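Local coordinates for mandelate racemase/muconate lactonizing enzyme-like protein (Rubrobacter xylanophilus DSM 9941, PDB 2QQ6) that binds a magnesium ion and probably acts as a lyase of the enolase superfamily, at residues B[171-176]-B[216-221]; B[191-196]-B[227-232]; B[166-171]-B[211-216]. One frame throughout, in Å; residues are numbered along the deposited sequence.

Interaction 1 of 3, residues B[171-176]-B[216-221]; sequences DVDDIT and DMHGRF. With MG (magnesium ion), chain D.
D173 faces two basic side chains of the opposite loop and gives each one oxygen. Its OD1 accepts a hydrogen bond from H218 ND1 at 2.9 Å, on the syn side of the carboxylate. OD2 forms a salt bridge with R220 NE, 3.2 Å away, which approaches from above the carboxylate plane, while R220 NH2 is hydrogen-bonded to A136 O. With chi1 at 65°, D173 CG stands between the backbone N and the carbonyl carbon, a rotation that carries the carboxylate toward H218 and R220, and CB meets the edge of the F221 ring. An alanine here is likely to leave R220 NE without its ion-pair mate and the imidazole freer to turn. D171, whose OD2 is hydrogen-bonded to H139, brings OD1 near H218 CE1, oblique to the ring. Beside D171 runs D216: its OD2 binds magnesium at 2.2 Å with E242 and E268, and its OD1 accepts from H218 N in an Asx turn. The CD1 methyl of the branched I175 packs against R220 CG and F221 CZ. These loops follow the C-terminal ends of strands 167-171 and 212-216 and lead to helices 190-207 and 223-233; F79 of the second subunit meets the H218 ring.

Interaction 2 of 3, residues B[191-196]-B[227-232]; sequences REHEAM and IRFARA
R228 lays its guanidinium flat over one face of the H193 imidazole, the two groups 12° from parallel with centres 4.2 Å apart. The arginine suits this exposed position: its aliphatic chain, extended from CG to NE, spans the gap between two helices, and its planar head can stack on an aromatic ring while staying near the surface. R228 NE lies toward the rim of the imidazole, 3.9 Å from H193 CE1. E194 is drawn in more loosely, as its OE1 makes a long salt bridge of 3.8 Å with R228 NH2.

On the opposite face of H193 comes the edge of F229, an offset edge-to-face pair with ring planes at 78°. Because H193 CG is anti to the backbone N, the imidazole projects from its helix into the space between R228 and F229, and its NE2 reaches A232 CB, a methyl small enough to let the ring come close. F229 in turn receives selenomethionine M196. The M196 methyl CE sits almost over the middle of the phenyl face, 3.9 Å from the F229 ring centroid, a CH-pi contact, whereas SE stands obliquely at 5.1 Å from the same centroid. M196 CB also packs on F229 CE1. The charged R228 and E194 thus lie at the exposed edge, while H193, M196 and F229 are buried.

Helices 190-207 and 223-233 are successive outer helices of the barrel domain. Their short segments run at 31° to each other, 11.1 Å apart, and F229 reaches on toward M217 in the loop following strand 212-216.

Interaction 3 of 3, residues B[166-171]-B[211-216]; sequences DAIKLD and VEVAID. With MG (magnesium ion), chain D.
Strand 167-171 lies parallel to strand 212-216, neighbours in the TIM-type barrel of the enolase superfamily, joined by helix 190-207 in a beta-alpha-beta crossover. The tight part runs from I168 to D216. There I168 N donates to E212 O and A214 N to I168 O, each nearly along the C=O axis, and the ladder continues with L170 N to A214 O (2.9 Å) and D216 N to L170 O (2.7 Å). CA-H...O contacts, such as V213 CA to I168 O, fill in between.

Side chains alternate. I168, L170, V213 and I215 face the surrounding helices: I168 touches A160 and L170 touches Y153 of helix 149-162, while I215 packs on V200 of helix 190-207. Branched aliphatics suit this layer because they pack against the covering helices; within it I168 CG2 and V213 CG2 meet at 4.3 Å. A167, K169, D171, E212, A214 and D216 face the barrel interior, where A214, a mere methyl, joins the long K169 and the metal ligand D216.

The start of the pair is looser and partly open to solvent. D166 O still accepts from E212 N, but the donor stands 44° out of the carbonyl plane, and V211 CG1 merely grazes D166 O. E212 is fixed from outside by a salt bridge to R123.

Toward the C-terminal ends, the fully extended chain of K169, CG anti to the backbone N (chi1 -178°), sends NZ to a salt bridge with E242 and a hydrogen bond with Y125, K169 CE passing 3.6 Å from the metal-binding D216 OD2.

Overall arrangement
Interactions 1 and 3 are buried and continuous: they share D171 and D216, the ends of two barrel strands, and both reach the magnesium. Interaction 3 is held mainly by regular backbone bonds, whereas interaction 1, where the strands give way to loops, relies on carboxylates meeting histidine and arginine. Interaction 2 lies nearer the surface, joins the helices that follow those loops, and depends on a guanidinium stack, an edge-to-face ring pair and a CH-pi contact, with a long ion pair beside them. It touches interaction 1 through M217 SE against F229 CD2, 3.6 Å apart, but stays clear of interaction 3. From strand through loop to helix, backbone bonds across the contact yield to side-chain contacts.

Interaction 1 of 3, residues B[171-176]-B[216-221]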
loop_
_atom_site.group_PDB
_atom_site.type_symbol
_atom_site.label_atom_id
_atom_site.label_comp_id
_atom_site.label_asym_id
_atom_site.label_seq_id
_atom_site.Cartn_x
_atom_site.Cartn_y
_atom_site.Cartn_z
ATOM N N ASP B 171 -1.843 6.447 25.456
ATOM C CA ASP B 171 -1.407 5.103 25.075
ATOM C C ASP B 171 -1.408 4.171 26.263
ATOM O O ASP B 171 -1.326 4.621 27.399
ATOM C CB ASP B 171 0.009 5.110 24.510
ATOM C CG ASP B 171 0.125 5.895 23.232
ATOM O OD1 ASP B 171 -0.890 6.007 22.506
ATOM O OD2 ASP B 171 1.239 6.382 22.942
ATOM N N VAL B 172 -1.474 2.871 25.998
ATOM C CA VAL B 172 -1.475 1.878 27.065
ATOM C C VAL B 172 -0.815 0.562 26.659
ATOM O O VAL B 172 -1.039 -0.473 27.291
ATOM C CB VAL B 172 -2.907 1.580 27.576
ATOM C CG1 VAL B 172 -3.524 2.839 28.135
ATOM C CG2 VAL B 172 -3.763 1.026 26.462
ATOM N N ASP B 173 0.003 0.616 25.610
ATOM C CA ASP B 173 0.716 -0.561 25.128
ATOM C C ASP B 173 2.236 -0.466 25.356
ATOM O O ASP B 173 2.867 0.561 25.090
ATOM C CB ASP B 173 0.416 -0.809 23.631
ATOM C CG ASP B 173 0.933 0.304 22.717
ATOM O OD1 ASP B 173 0.493 1.456 22.878
ATOM O OD2 ASP B 173 1.769 0.028 21.827
ATOM N N ASP B 174 2.813 -1.555 25.857
ATOM C CA ASP B 174 4.244 -1.625 26.123
ATOM C C ASP B 174 4.719 -3.040 25.776
ATOM O O ASP B 174 5.166 -3.793 26.642
ATOM C CB ASP B 174 4.496 -1.296 27.602
ATOM C CG ASP B 174 5.941 -0.936 27.889
ATOM O OD1 ASP B 174 6.683 -0.626 26.935
ATOM O OD2 ASP B 174 6.329 -0.953 29.079
ATOM N N ILE B 175 4.607 -3.386 24.493
ATOM C CA ILE B 175 4.994 -4.703 23.974
ATOM C C ILE B 175 6.477 -5.022 24.195
ATOM O O ILE B 175 6.889 -6.192 24.214
ATOM C CB ILE B 175 4.649 -4.806 22.454
ATOM C CG1 ILE B 175 3.155 -5.063 22.277
ATOM C CG2 ILE B 175 5.384 -5.960 21.800
ATOM C CD1 ILE B 175 2.268 -4.046 22.923
ATOM N N THR B 176 7.269 -3.971 24.368
ATOM C CA THR B 176 8.699 -4.104 24.586
ATOM C C THR B 176 9.004 -3.905 26.063
ATOM O O THR B 176 10.163 -3.844 26.465
ATOM C CB THR B 176 9.459 -3.049 23.800
ATOM O OG1 THR B 176 9.072 -1.754 24.269
ATOM C CG2 THR B 176 9.132 -3.147 22.332
ATOM N N ASP B 216 -5.405 4.776 22.994
ATOM C CA ASP B 216 -4.894 4.036 21.840
ATOM C C ASP B 216 -4.177 2.774 22.287
ATOM O O ASP B 216 -3.424 2.792 23.258
ATOM C CB ASP B 216 -3.908 4.911 21.054
ATOM C CG ASP B 216 -3.668 4.417 19.632
ATOM O OD1 ASP B 216 -3.814 3.205 19.352
ATOM O OD2 ASP B 216 -3.299 5.255 18.786
HETATM N N MSE B 217 -4.418 1.679 21.570
HETATM C CA MSE B 217 -3.769 0.402 21.853
HETATM C C MSE B 217 -2.792 0.027 20.745
HETATM O O MSE B 217 -2.191 -1.037 20.768
HETATM C CB MSE B 217 -4.807 -0.702 22.008
HETATM C CG MSE B 217 -5.726 -0.534 23.197
HETATM SE SE MSE B 217 -6.735 -2.206 23.661
HETATM C CE MSE B 217 -8.471 -1.718 22.992
ATOM N N HIS B 218 -2.656 0.914 19.767
ATOM C CA HIS B 218 -1.763 0.710 18.636
ATOM C C HIS B 218 -1.871 -0.668 18.005
ATOM O O HIS B 218 -0.892 -1.208 17.503
ATOM C CB HIS B 218 -0.323 1.010 19.058
ATOM C CG HIS B 218 -0.068 2.472 19.255
ATOM N ND1 HIS B 218 0.445 2.989 20.425
ATOM C CD2 HIS B 218 -0.336 3.536 18.462
ATOM C CE1 HIS B 218 0.472 4.306 20.345
ATOM N NE2 HIS B 218 0.002 4.665 19.164
ATOM N N GLY B 219 -3.090 -1.215 18.046
ATOM C CA GLY B 219 -3.414 -2.529 17.502
ATOM C C GLY B 219 -2.341 -3.588 17.614
ATOM O O GLY B 219 -1.703 -3.937 16.624
ATOM N N ARG B 220 -2.163 -4.127 18.815
ATOM C CA ARG B 220 -1.128 -5.131 19.042
ATOM C C ARG B 220 -1.634 -6.411 19.691
ATOM O O ARG B 220 -0.821 -7.290 19.981
ATOM C CB ARG B 220 -0.034 -4.590 19.977
ATOM C CG ARG B 220 0.303 -3.121 19.868
ATOM C CD ARG B 220 1.400 -2.854 18.873
ATOM N NE ARG B 220 1.911 -1.500 19.036
ATOM C CZ ARG B 220 2.839 -0.956 18.263
ATOM N NH1 ARG B 220 3.365 -1.650 17.260
ATOM N NH2 ARG B 220 3.240 0.282 18.494
ATOM N N PHE B 221 -2.941 -6.549 19.916
ATOM C CA PHE B 221 -3.410 -7.739 20.630
ATOM C C PHE B 221 -4.404 -8.696 20.004
ATOM O O PHE B 221 -5.141 -8.354 19.078
ATOM C CB PHE B 221 -3.925 -7.302 21.994
ATOM C CG PHE B 221 -3.096 -6.225 22.603
ATOM C CD1 PHE B 221 -3.270 -4.899 22.222
ATOM C CD2 PHE B 221 -2.079 -6.537 23.502
ATOM C CE1 PHE B 221 -2.446 -3.906 22.726
ATOM C CE2 PHE B 221 -1.247 -5.550 24.015
ATOM C CZ PHE B 221 -1.427 -4.236 23.629
HETATM MG MG MG D . -3.121 6.077 16.704
#

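Interaction 2 of 3, residues B[191-196]-B[227-232]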
loop_
_atom_site.group_PDB
_atom_site.type_symbol
_atom_site.label_atom_id
_atom_site.label_comp_id
_atom_site.label_asym_id
_atom_site.label_seq_id
_atom_site.Cartn_x
_atom_site.Cartn_y
_atom_site.Cartn_z
ATOM N N ARG B 191 -0.717 -9.218 35.182
ATOM C CA ARG B 191 -0.134 -7.998 35.746
ATOM C C ARG B 191 0.073 -6.825 34.768
ATOM O O ARG B 191 0.035 -5.664 35.168
ATOM C CB ARG B 191 1.194 -8.364 36.419
ATOM C CG ARG B 191 2.071 -7.183 36.778
ATOM C CD ARG B 191 3.455 -7.664 37.161
ATOM N NE ARG B 191 3.480 -8.299 38.474
ATOM C CZ ARG B 191 4.527 -8.957 38.960
ATOM N NH1 ARG B 191 5.638 -9.077 38.236
ATOM N NH2 ARG B 191 4.470 -9.479 40.180
ATOM N N GLU B 192 0.320 -7.143 33.502
ATOM C CA GLU B 192 0.506 -6.156 32.439
ATOM C C GLU B 192 -0.859 -5.489 32.234
ATOM O O GLU B 192 -0.971 -4.306 31.886
ATOM C CB GLU B 192 0.945 -6.883 31.163
ATOM C CG GLU B 192 1.033 -6.053 29.893
ATOM C CD GLU B 192 1.182 -6.917 28.631
ATOM O OE1 GLU B 192 1.334 -6.345 27.531
ATOM O OE2 GLU B 192 1.147 -8.167 28.730
ATOM N N HIS B 193 -1.895 -6.282 32.469
ATOM C CA HIS B 193 -3.270 -5.840 32.340
ATOM C C HIS B 193 -3.610 -4.833 33.440
ATOM O O HIS B 193 -4.182 -3.781 33.170
ATOM C CB HIS B 193 -4.190 -7.057 32.434
ATOM C CG HIS B 193 -5.648 -6.725 32.389
ATOM N ND1 HIS B 193 -6.416 -6.898 31.257
ATOM C CD2 HIS B 193 -6.480 -6.239 33.340
ATOM C CE1 HIS B 193 -7.659 -6.533 31.516
ATOM N NE2 HIS B 193 -7.724 -6.128 32.771
ATOM N N GLU B 194 -3.259 -5.150 34.683
ATOM C CA GLU B 194 -3.555 -4.245 35.781
ATOM C C GLU B 194 -2.786 -2.966 35.554
ATOM O O GLU B 194 -3.291 -1.878 35.792
ATOM C CB GLU B 194 -3.140 -4.850 37.120
ATOM C CG GLU B 194 -3.513 -6.308 37.290
ATOM C CD GLU B 194 -4.986 -6.587 37.033
ATOM O OE1 GLU B 194 -5.292 -7.680 36.489
ATOM O OE2 GLU B 194 -5.832 -5.726 37.378
ATOM N N ALA B 195 -1.554 -3.102 35.086
ATOM C CA ALA B 195 -0.715 -1.943 34.829
ATOM C C ALA B 195 -1.428 -0.967 33.909
ATOM O O ALA B 195 -1.447 0.235 34.157
ATOM C CB ALA B 195 0.602 -2.380 34.208
HETATM N N MSE B 196 -2.018 -1.496 32.848
HETATM C CA MSE B 196 -2.718 -0.665 31.880
HETATM C C MSE B 196 -3.944 0.057 32.440
HETATM O O MSE B 196 -4.124 1.263 32.226
HETATM C CB MSE B 196 -3.102 -1.512 30.677
HETATM C CG MSE B 196 -1.905 -1.915 29.850
HETATM SE SE MSE B 196 -2.250 -3.504 28.729
HETATM C CE MSE B 196 -3.400 -2.651 27.365
ATOM N N ILE B 227 -10.653 -8.213 24.159
ATOM C CA ILE B 227 -11.938 -8.351 24.820
ATOM C C ILE B 227 -11.867 -8.160 26.326
ATOM O O ILE B 227 -12.660 -7.420 26.904
ATOM C CB ILE B 227 -12.558 -9.718 24.499
ATOM C CG1 ILE B 227 -12.843 -9.808 22.999
ATOM C CG2 ILE B 227 -13.828 -9.909 25.259
ATOM C CD1 ILE B 227 -13.675 -10.990 22.598
ATOM N N ARG B 228 -10.913 -8.821 26.966
ATOM C CA ARG B 228 -10.776 -8.695 28.405
ATOM C C ARG B 228 -10.424 -7.261 28.777
ATOM O O ARG B 228 -10.927 -6.738 29.771
ATOM C CB ARG B 228 -9.701 -9.647 28.935
ATOM C CG ARG B 228 -9.662 -9.729 30.453
ATOM C CD ARG B 228 -8.447 -10.484 31.009
ATOM N NE ARG B 228 -8.301 -10.217 32.447
ATOM C CZ ARG B 228 -7.235 -10.523 33.193
ATOM N NH1 ARG B 228 -6.170 -11.131 32.659
ATOM N NH2 ARG B 228 -7.226 -10.197 34.486
ATOM N N PHE B 229 -9.576 -6.611 27.983
ATOM C CA PHE B 229 -9.200 -5.247 28.311
ATOM C C PHE B 229 -10.332 -4.280 28.041
ATOM O O PHE B 229 -10.532 -3.328 28.797
ATOM C CB PHE B 229 -7.961 -4.799 27.533
ATOM C CG PHE B 229 -7.477 -3.436 27.932
ATOM C CD1 PHE B 229 -6.892 -3.235 29.177
ATOM C CD2 PHE B 229 -7.711 -2.327 27.109
ATOM C CE1 PHE B 229 -6.550 -1.950 29.606
ATOM C CE2 PHE B 229 -7.374 -1.023 27.528
ATOM C CZ PHE B 229 -6.795 -0.834 28.779
ATOM N N ALA B 230 -11.071 -4.520 26.961
ATOM C CA ALA B 230 -12.194 -3.657 26.599
ATOM C C ALA B 230 -13.259 -3.692 27.679
ATOM O O ALA B 230 -13.740 -2.643 28.113
ATOM C CB ALA B 230 -12.791 -4.093 25.293
ATOM N N ARG B 231 -13.627 -4.895 28.115
ATOM C CA ARG B 231 -14.647 -5.031 29.148
ATOM C C ARG B 231 -14.242 -4.217 30.365
ATOM O O ARG B 231 -15.083 -3.752 31.115
ATOM C CB ARG B 231 -14.844 -6.498 29.527
ATOM N N ALA B 232 -12.946 -4.022 30.551
ATOM C CA ALA B 232 -12.474 -3.260 31.696
ATOM C C ALA B 232 -12.515 -1.766 31.433
ATOM O O ALA B 232 -12.561 -0.973 32.360
ATOM C CB ALA B 232 -11.061 -3.693 32.066
#

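Interaction 3 of 3, residues B[166-171]-B[211-216]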
loop_
_atom_site.group_PDB
_atom_site.type_symbol
_atom_site.label_atom_id
_atom_site.label_comp_id
_atom_site.label_asym_id
_atom_site.label_seq_id
_atom_site.Cartn_x
_atom_site.Cartn_y
_atom_site.Cartn_z
ATOM N N ASP B 166 -9.899 20.038 25.939
ATOM C CA ASP B 166 -10.873 19.325 26.749
ATOM C C ASP B 166 -11.089 17.931 26.149
ATOM O O ASP B 166 -12.128 17.298 26.338
ATOM C CB ASP B 166 -12.172 20.114 26.788
ATOM C CG ASP B 166 -12.818 20.215 25.428
ATOM O OD1 ASP B 166 -12.076 20.370 24.418
ATOM O OD2 ASP B 166 -14.068 20.146 25.360
ATOM N N ALA B 167 -10.073 17.478 25.421
ATOM C CA ALA B 167 -10.053 16.175 24.776
ATOM C C ALA B 167 -8.601 15.672 24.798
ATOM O O ALA B 167 -7.712 16.246 24.167
ATOM C CB ALA B 167 -10.557 16.291 23.354
ATOM N N ILE B 168 -8.376 14.589 25.530
ATOM C CA ILE B 168 -7.049 14.014 25.682
ATOM C C ILE B 168 -6.914 12.614 25.096
ATOM O O ILE B 168 -7.859 11.836 25.154
ATOM C CB ILE B 168 -6.703 13.971 27.192
ATOM C CG1 ILE B 168 -6.005 15.265 27.595
ATOM C CG2 ILE B 168 -5.843 12.768 27.519
ATOM C CD1 ILE B 168 -6.768 16.514 27.218
ATOM N N LYS B 169 -5.745 12.292 24.539
ATOM C CA LYS B 169 -5.496 10.950 23.998
ATOM C C LYS B 169 -4.303 10.303 24.705
ATOM O O LYS B 169 -3.276 10.945 24.913
ATOM C CB LYS B 169 -5.225 10.994 22.495
ATOM C CG LYS B 169 -4.997 9.611 21.856
ATOM C CD LYS B 169 -4.630 9.764 20.378
ATOM C CE LYS B 169 -4.769 8.459 19.589
ATOM N NZ LYS B 169 -4.730 8.681 18.108
ATOM N N LEU B 170 -4.439 9.022 25.042
ATOM C CA LEU B 170 -3.396 8.286 25.761
ATOM C C LEU B 170 -3.102 6.859 25.298
ATOM O O LEU B 170 -3.997 6.149 24.830
ATOM C CB LEU B 170 -3.759 8.241 27.239
ATOM C CG LEU B 170 -2.881 9.146 28.084
ATOM C CD1 LEU B 170 -3.615 9.529 29.350
ATOM C CD2 LEU B 170 -1.553 8.431 28.367
ATOM N N ASP B 171 -1.843 6.447 25.456
ATOM C CA ASP B 171 -1.407 5.103 25.075
ATOM C C ASP B 171 -1.408 4.171 26.263
ATOM O O ASP B 171 -1.326 4.621 27.399
ATOM C CB ASP B 171 0.009 5.110 24.510
ATOM C CG ASP B 171 0.125 5.895 23.232
ATOM O OD1 ASP B 171 -0.890 6.007 22.506
ATOM O OD2 ASP B 171 1.239 6.382 22.942
ATOM N N VAL B 211 -13.812 16.234 31.032
ATOM C CA VAL B 211 -12.786 16.275 30.001
ATOM C C VAL B 211 -12.914 14.950 29.267
ATOM O O VAL B 211 -13.156 13.912 29.892
ATOM C CB VAL B 211 -11.383 16.370 30.605
ATOM C CG1 VAL B 211 -10.347 16.374 29.503
ATOM C CG2 VAL B 211 -11.268 17.620 31.446
ATOM N N GLU B 212 -12.768 14.967 27.948
ATOM C CA GLU B 212 -12.891 13.726 27.206
ATOM C C GLU B 212 -11.563 13.019 26.944
ATOM O O GLU B 212 -10.619 13.584 26.383
ATOM C CB GLU B 212 -13.638 13.976 25.903
ATOM C CG GLU B 212 -15.061 14.422 26.133
ATOM C CD GLU B 212 -15.912 14.280 24.899
ATOM O OE1 GLU B 212 -15.702 15.034 23.928
ATOM O OE2 GLU B 212 -16.791 13.394 24.895
ATOM N N VAL B 213 -11.496 11.763 27.356
ATOM C CA VAL B 213 -10.279 11.005 27.170
ATOM C C VAL B 213 -10.432 9.716 26.368
ATOM O O VAL B 213 -11.245 8.853 26.683
ATOM C CB VAL B 213 -9.621 10.714 28.543
ATOM C CG1 VAL B 213 -10.668 10.338 29.550
ATOM C CG2 VAL B 213 -8.584 9.618 28.404
ATOM N N ALA B 214 -9.628 9.617 25.315
ATOM C CA ALA B 214 -9.608 8.452 24.442
ATOM C C ALA B 214 -8.271 7.746 24.639
ATOM O O ALA B 214 -7.283 8.378 25.009
ATOM C CB ALA B 214 -9.792 8.871 22.986
ATOM N N ILE B 215 -8.256 6.438 24.384
ATOM C CA ILE B 215 -7.077 5.585 24.575
ATOM C C ILE B 215 -6.686 4.731 23.358
ATOM O O ILE B 215 -7.520 4.031 22.784
ATOM C CB ILE B 215 -7.330 4.665 25.782
ATOM C CG1 ILE B 215 -7.390 5.520 27.050
ATOM C CG2 ILE B 215 -6.278 3.564 25.853
ATOM C CD1 ILE B 215 -7.746 4.750 28.300
ATOM N N ASP B 216 -5.405 4.776 22.994
ATOM C CA ASP B 216 -4.894 4.036 21.840
ATOM C C ASP B 216 -4.177 2.774 22.287
ATOM O O ASP B 216 -3.424 2.792 23.258
ATOM C CB ASP B 216 -3.908 4.911 21.054
ATOM C CG ASP B 216 -3.668 4.417 19.632
ATOM O OD1 ASP B 216 -3.814 3.205 19.352
ATOM O OD2 ASP B 216 -3.299 5.255 18.786
HETATM MG MG MG D . -3.121 6.077 16.704
#